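Local coordinates for protein carbohydrate esterase family 2 (CE2) (Chaetomium olivicolor, PDB 4XVH) that probably removes acetyl groups from xylan or related polysaccharides as a family 2 carbohydrate esterase, pairing a beta-sandwich carbohydrate-binding domain with an SGNH-type hydrolase domain, at residues Ala25-Ser30 with Asp98-Pro103; Leu46-Gly51 with His75-Arg80. All blocks are in the same frame, centred on the assembly; numbering follows the deposited sequence.

Contact 1. Residues Ala25-Ser30 with Asp98-Pro103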
loop_
_atom_site.group_PDB
_atom_site.type_symbol
_atom_site.label_atom_id
_atom_site.label_comp_id
_atom_site.label_asym_id
_atom_site.label_seq_id
_atom_site.Cartn_x
_atom_site.Cartn_y
_atom_site.Cartn_z
ATOM N N ALA A 25 1.127 -23.652 0.284
ATOM C CA ALA A 25 0.325 -24.666 -0.368
ATOM C C ALA A 25 0.336 -25.895 0.519
ATOM O O ALA A 25 1.292 -26.113 1.282
ATOM C CB ALA A 25 0.863 -24.975 -1.760
ATOM N N PHE A 26 -0.727 -26.687 0.454
ATOM C CA PHE A 26 -0.770 -27.899 1.240
ATOM C C PHE A 26 -1.501 -28.979 0.460
ATOM O O PHE A 26 -2.194 -28.699 -0.532
ATOM C CB PHE A 26 -1.451 -27.660 2.596
ATOM C CG PHE A 26 -2.934 -27.391 2.498
ATOM C CD1 PHE A 26 -3.407 -26.127 2.151
ATOM C CD2 PHE A 26 -3.852 -28.388 2.774
ATOM C CE1 PHE A 26 -4.759 -25.871 2.063
ATOM C CE2 PHE A 26 -5.216 -28.145 2.681
ATOM C CZ PHE A 26 -5.676 -26.892 2.329
ATOM N N THR A 27 -1.350 -30.218 0.906
ATOM C CA THR A 27 -2.243 -31.231 0.410
ATOM C C THR A 27 -3.020 -31.819 1.583
ATOM O O THR A 27 -2.468 -32.129 2.632
ATOM C CB THR A 27 -1.493 -32.299 -0.382
ATOM O OG1 THR A 27 -2.449 -33.176 -0.988
ATOM C CG2 THR A 27 -0.555 -33.082 0.506
ATOM N N GLY A 28 -4.332 -31.894 1.423
ATOM C CA GLY A 28 -5.200 -32.331 2.503
ATOM C C GLY A 28 -6.591 -31.774 2.277
ATOM O O GLY A 28 -6.958 -31.482 1.140
ATOM N N THR A 29 -7.363 -31.634 3.353
ATOM C CA THR A 29 -8.711 -31.090 3.257
ATOM C C THR A 29 -8.839 -29.732 3.951
ATOM O O THR A 29 -9.815 -29.012 3.746
ATOM C CB THR A 29 -9.732 -32.054 3.852
ATOM O OG1 THR A 29 -9.342 -32.373 5.187
ATOM C CG2 THR A 29 -9.762 -33.347 3.053
ATOM N N SER A 30 -7.840 -29.366 4.747
ATOM C CA SER A 30 -7.953 -28.142 5.531
ATOM C C SER A 30 -6.601 -27.594 5.980
ATOM O O SER A 30 -5.655 -28.359 6.205
ATOM C CB SER A 30 -8.836 -28.395 6.765
ATOM O OG SER A 30 -8.933 -27.220 7.550
ATOM N N ASP A 98 -4.272 -30.408 7.968
ATOM C CA ASP A 98 -4.636 -31.775 8.318
ATOM C C ASP A 98 -3.912 -32.801 7.442
ATOM O O ASP A 98 -4.096 -34.000 7.606
ATOM C CB ASP A 98 -6.146 -31.972 8.233
ATOM C CG ASP A 98 -6.673 -31.946 6.802
ATOM O OD1 ASP A 98 -6.009 -31.410 5.892
ATOM O OD2 ASP A 98 -7.790 -32.453 6.597
ATOM N N GLY A 99 -3.086 -32.329 6.515
ATOM C CA GLY A 99 -2.291 -33.214 5.677
ATOM C C GLY A 99 -0.840 -32.790 5.797
ATOM O O GLY A 99 -0.259 -32.887 6.878
ATOM N N HIS A 100 -0.244 -32.303 4.714
ATOM C CA HIS A 100 1.072 -31.695 4.853
ATOM C C HIS A 100 1.321 -30.558 3.863
ATOM O O HIS A 100 0.639 -30.432 2.835
ATOM C CB HIS A 100 2.168 -32.753 4.725
ATOM C CG HIS A 100 2.174 -33.469 3.416
ATOM N ND1 HIS A 100 1.499 -34.652 3.219
ATOM C CD2 HIS A 100 2.771 -33.172 2.236
ATOM C CE1 HIS A 100 1.687 -35.060 1.975
ATOM N NE2 HIS A 100 2.457 -34.183 1.358
ATOM N N PHE A 101 2.302 -29.723 4.200
ATOM C CA PHE A 101 2.688 -28.603 3.352
ATOM C C PHE A 101 3.462 -29.081 2.137
ATOM O O PHE A 101 4.221 -30.029 2.214
ATOM C CB PHE A 101 3.493 -27.598 4.158
ATOM C CG PHE A 101 2.686 -26.936 5.239
ATOM C CD1 PHE A 101 1.719 -25.984 4.913
ATOM C CD2 PHE A 101 2.863 -27.281 6.571
ATOM C CE1 PHE A 101 0.937 -25.391 5.895
ATOM C CE2 PHE A 101 2.099 -26.681 7.566
ATOM C CZ PHE A 101 1.130 -25.732 7.224
ATOM N N VAL A 102 3.216 -28.462 0.997
ATOM C CA VAL A 102 3.894 -28.847 -0.221
ATOM C C VAL A 102 4.518 -27.583 -0.774
ATOM O O VAL A 102 4.150 -26.500 -0.356
ATOM C CB VAL A 102 2.933 -29.520 -1.229
ATOM C CG1 VAL A 102 2.414 -30.853 -0.655
ATOM C CG2 VAL A 102 1.788 -28.581 -1.606
ATOM N N PRO A 103 5.500 -27.715 -1.672
ATOM C CA PRO A 103 6.210 -26.525 -2.148
ATOM C C PRO A 103 5.313 -25.489 -2.822
ATOM O O PRO A 103 4.393 -25.837 -3.575
ATOM C CB PRO A 103 7.214 -27.101 -3.149
ATOM C CG PRO A 103 7.494 -28.458 -2.631
ATOM C CD PRO A 103 6.183 -28.957 -2.085
HETATM O O HOH W 1 3.648 -24.245 1.046
#
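T27 and H100 run alongside each other on one face of the sheet, and the methyl CG2 of T27 sits over the imidazole in a CH-pi contact, 3.5 Å from the ring centroid and shifted toward the NE2-CE1 rim. With T27 OG1 anti to the backbone N (chi1 -173°), CG2 falls between backbone N and carbonyl carbon, on the imidazole side. The same methyl meets CG1 of V102 at 3.9 Å, while the other V102 branch, CG2, packs on A25 CB at 3.7 Å. With an alanine at V102 both branches would go, and the methyls of T27 and A25 would probably face a gap, with the threonine methyl held less firmly on the imidazole. On the reverse face the two phenylalanines barely meet: F26 CB lies 4.3 Å from F101 CD1, and the F26 ring leads away. Main-chain bonds stitch T27 to H100 in both directions, T27 N to H100 O at 2.8 Å and H100 N to T27 O at 3.1 Å. Further out, a water bridges A25 N and V102 O. At the other end D98 grips the loop: its OD1 takes T29 N through the syn lone pair at 2.9 Å and S30 N from above the carboxylate plane at 3.0 Å, so one oxygen serves two amides, while D98 N bonds back to S30 O. G28 has backbone angles that call for glycine, and G99 CA lies close to T27 O, so the chains meet here without intervening side chains. Strand 21-28 carries strand 100-102 along one edge, and backbone hydrogen bonds tie its other edge to strand 73-81. Strand 88-97 of the second sheet lies against the phenylalanines, T97 on F26 and I95 on F101.

Contact 2. Residues Leu46-Gly51 with His75-Arg80; sequences LVIDGG and HTVVLR
D49 reaches across to H75 and T76 with both carboxylate oxygens. OD2 receives H75 ND1 at 2.7 Å through its syn lone pair; it lies only 4° out of the imidazole plane and the two flat groups are 25° from coplanar, so the carboxylate meets the ring at its edge. OD1 takes T76 N at 3.1 Å, and D49 N in turn donates to T76 O at 3.0 Å, which fixes the aspartate at both ends. With NE2 donating to R71 O as well, both ring nitrogens of H75 appear to carry protons, and the nearby carboxylate would probably stabilise such an imidazolium. These bonds hold the point where strand 44-48 leaves its antiparallel partner 73-81 in the beta sandwich: a type I' turn from I48 to G51, closed by G51 N to I48 O, starts the chain back toward strand 54-56. A water beside the turn donates to V47 O, accepts from G50 N and is hydrogen-bonded to T76 OG1. On the buried face L46 does the apolar work. Its CG stands anti to the backbone N (chi1 180°), and CD1 bends in to meet V77 CG1 at 3.7 Å and L79 CD1 at 4.1 Å, near I64 of strand 63-65. On the reverse face V47 CB lies 4.4 Å from V78 CB, while V47 N donates to V78 O at 2.7 Å and V78 N to V47 O at 2.9 Å.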
loop_
_atom_site.group_PDB
_atom_site.type_symbol
_atom_site.label_atom_id
_atom_site.label_comp_id
_atom_site.label_asym_id
_atom_site.label_seq_id
_atom_site.Cartn_x
_atom_site.Cartn_y
_atom_site.Cartn_z
ATOM N N LEU A 46 -8.833 -13.816 1.862
ATOM C CA LEU A 46 -8.265 -15.167 1.851
ATOM C C LEU A 46 -8.553 -15.768 0.481
ATOM O O LEU A 46 -9.736 -15.890 0.098
ATOM C CB LEU A 46 -8.866 -16.020 2.986
ATOM C CG LEU A 46 -8.342 -17.461 3.072
ATOM C CD1 LEU A 46 -6.916 -17.474 3.623
ATOM C CD2 LEU A 46 -9.283 -18.290 3.936
ATOM N N VAL A 47 -7.508 -16.099 -0.279
ATOM C CA VAL A 47 -7.692 -16.583 -1.643
ATOM C C VAL A 47 -7.272 -18.054 -1.705
ATOM O O VAL A 47 -6.134 -18.396 -1.389
ATOM C CB VAL A 47 -6.896 -15.752 -2.678
ATOM C CG1 VAL A 47 -6.832 -16.489 -4.008
ATOM C CG2 VAL A 47 -7.547 -14.347 -2.850
ATOM N N ILE A 48 -8.219 -18.912 -2.077
ATOM C CA ILE A 48 -8.003 -20.349 -2.092
ATOM C C ILE A 48 -7.992 -20.853 -3.531
ATOM O O ILE A 48 -8.939 -20.568 -4.293
ATOM C CB ILE A 48 -9.121 -21.080 -1.302
ATOM C CG1 ILE A 48 -9.280 -20.460 0.082
ATOM C CG2 ILE A 48 -8.831 -22.579 -1.191
ATOM C CD1 ILE A 48 -7.983 -20.680 0.967
ATOM N N ASP A 49 -6.946 -21.588 -3.911
ATOM C CA ASP A 49 -6.855 -22.105 -5.277
ATOM C C ASP A 49 -7.012 -20.997 -6.324
ATOM O O ASP A 49 -7.595 -21.206 -7.394
ATOM C CB ASP A 49 -7.909 -23.202 -5.484
ATOM C CG ASP A 49 -7.661 -24.398 -4.581
ATOM O OD1 ASP A 49 -6.487 -24.554 -4.190
ATOM O OD2 ASP A 49 -8.610 -25.155 -4.264
ATOM N N GLY A 50 -6.507 -19.817 -5.976
ATOM C CA GLY A 50 -6.618 -18.636 -6.806
ATOM C C GLY A 50 -8.035 -18.196 -7.094
ATOM O O GLY A 50 -8.291 -17.592 -8.120
ATOM N N GLY A 51 -8.968 -18.498 -6.198
ATOM C CA GLY A 51 -10.348 -18.126 -6.429
ATOM C C GLY A 51 -10.703 -16.712 -5.997
ATOM O O GLY A 51 -9.838 -15.885 -5.679
ATOM N N HIS A 75 -3.894 -27.737 -2.413
ATOM C CA HIS A 75 -4.553 -26.436 -2.457
ATOM C C HIS A 75 -3.513 -25.337 -2.207
ATOM O O HIS A 75 -2.486 -25.598 -1.575
ATOM C CB HIS A 75 -5.687 -26.356 -1.434
ATOM C CG HIS A 75 -6.776 -27.348 -1.687
ATOM N ND1 HIS A 75 -7.761 -27.149 -2.635
ATOM C CD2 HIS A 75 -6.995 -28.579 -1.163
ATOM C CE1 HIS A 75 -8.551 -28.213 -2.671
ATOM N NE2 HIS A 75 -8.111 -29.090 -1.781
ATOM N N THR A 76 -3.759 -24.151 -2.762
ATOM C CA THR A 76 -2.926 -22.980 -2.513
ATOM C C THR A 76 -3.709 -22.023 -1.636
ATOM O O THR A 76 -4.938 -21.922 -1.734
ATOM C CB THR A 76 -2.508 -22.238 -3.806
ATOM O OG1 THR A 76 -3.682 -21.771 -4.492
ATOM C CG2 THR A 76 -1.698 -23.136 -4.738
ATOM N N VAL A 77 -2.991 -21.313 -0.775
ATOM C CA VAL A 77 -3.600 -20.337 0.113
ATOM C C VAL A 77 -2.785 -19.046 0.068
ATOM O O VAL A 77 -1.555 -19.059 0.262
ATOM C CB VAL A 77 -3.677 -20.847 1.565
ATOM C CG1 VAL A 77 -4.317 -19.823 2.439
ATOM C CG2 VAL A 77 -4.455 -22.177 1.632
ATOM N N VAL A 78 -3.472 -17.945 -0.216
ATOM C CA VAL A 78 -2.864 -16.609 -0.123
ATOM C C VAL A 78 -3.737 -15.727 0.753
ATOM O O VAL A 78 -4.935 -15.555 0.486
ATOM C CB VAL A 78 -2.684 -15.961 -1.508
ATOM C CG1 VAL A 78 -2.145 -14.508 -1.389
ATOM C CG2 VAL A 78 -1.741 -16.802 -2.352
ATOM N N LEU A 79 -3.152 -15.230 1.834
ATOM C CA LEU A 79 -3.802 -14.282 2.734
ATOM C C LEU A 79 -3.187 -12.907 2.595
ATOM O O LEU A 79 -1.958 -12.770 2.733
ATOM C CB LEU A 79 -3.641 -14.740 4.197
ATOM C CG LEU A 79 -4.208 -13.822 5.288
ATOM C CD1 LEU A 79 -5.713 -13.984 5.312
ATOM C CD2 LEU A 79 -3.632 -14.151 6.678
ATOM N N ARG A 80 -4.014 -11.887 2.389
ATOM C CA ARG A 80 -3.501 -10.531 2.355
ATOM C C ARG A 80 -4.349 -9.524 3.124
ATOM O O ARG A 80 -5.579 -9.550 3.018
ATOM C CB ARG A 80 -3.367 -10.082 0.924
ATOM C CG ARG A 80 -2.064 -10.577 0.303
ATOM C CD ARG A 80 -1.970 -10.008 -1.029
ATOM N NE ARG A 80 -0.853 -10.483 -1.850
ATOM C CZ ARG A 80 0.402 -10.048 -1.768
ATOM N NH1 ARG A 80 0.765 -9.206 -0.813
ATOM N NH2 ARG A 80 1.306 -10.493 -2.628
HETATM O O HOH W 2 -4.757 -19.428 -3.776
#

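In the fold
Contact 1 and contact 2, their centres about 13 Å apart, meet directly. F26 O and H75 N form a probable hydrogen bond at 2.7 Å, and on the core side F26 CE1 packs on V77 CG2 at 3.7 Å. Between them they join 100-102 to 21-28 and 44-48 to 73-81 within one sheet of the sandwich, and 21-28 and 73-81 are paired directly. Neither includes a residue of the polyether pocket, which draws on A86 and Y87 together with S118, N215 and H306. A86 and Y87 lie in the link between strands 73-81 and 88-97, so the strand of contact 2 runs on toward the pocket side, whereas contact 1 is remote, its centre about 30 Å from the chain centre against about 19 Å.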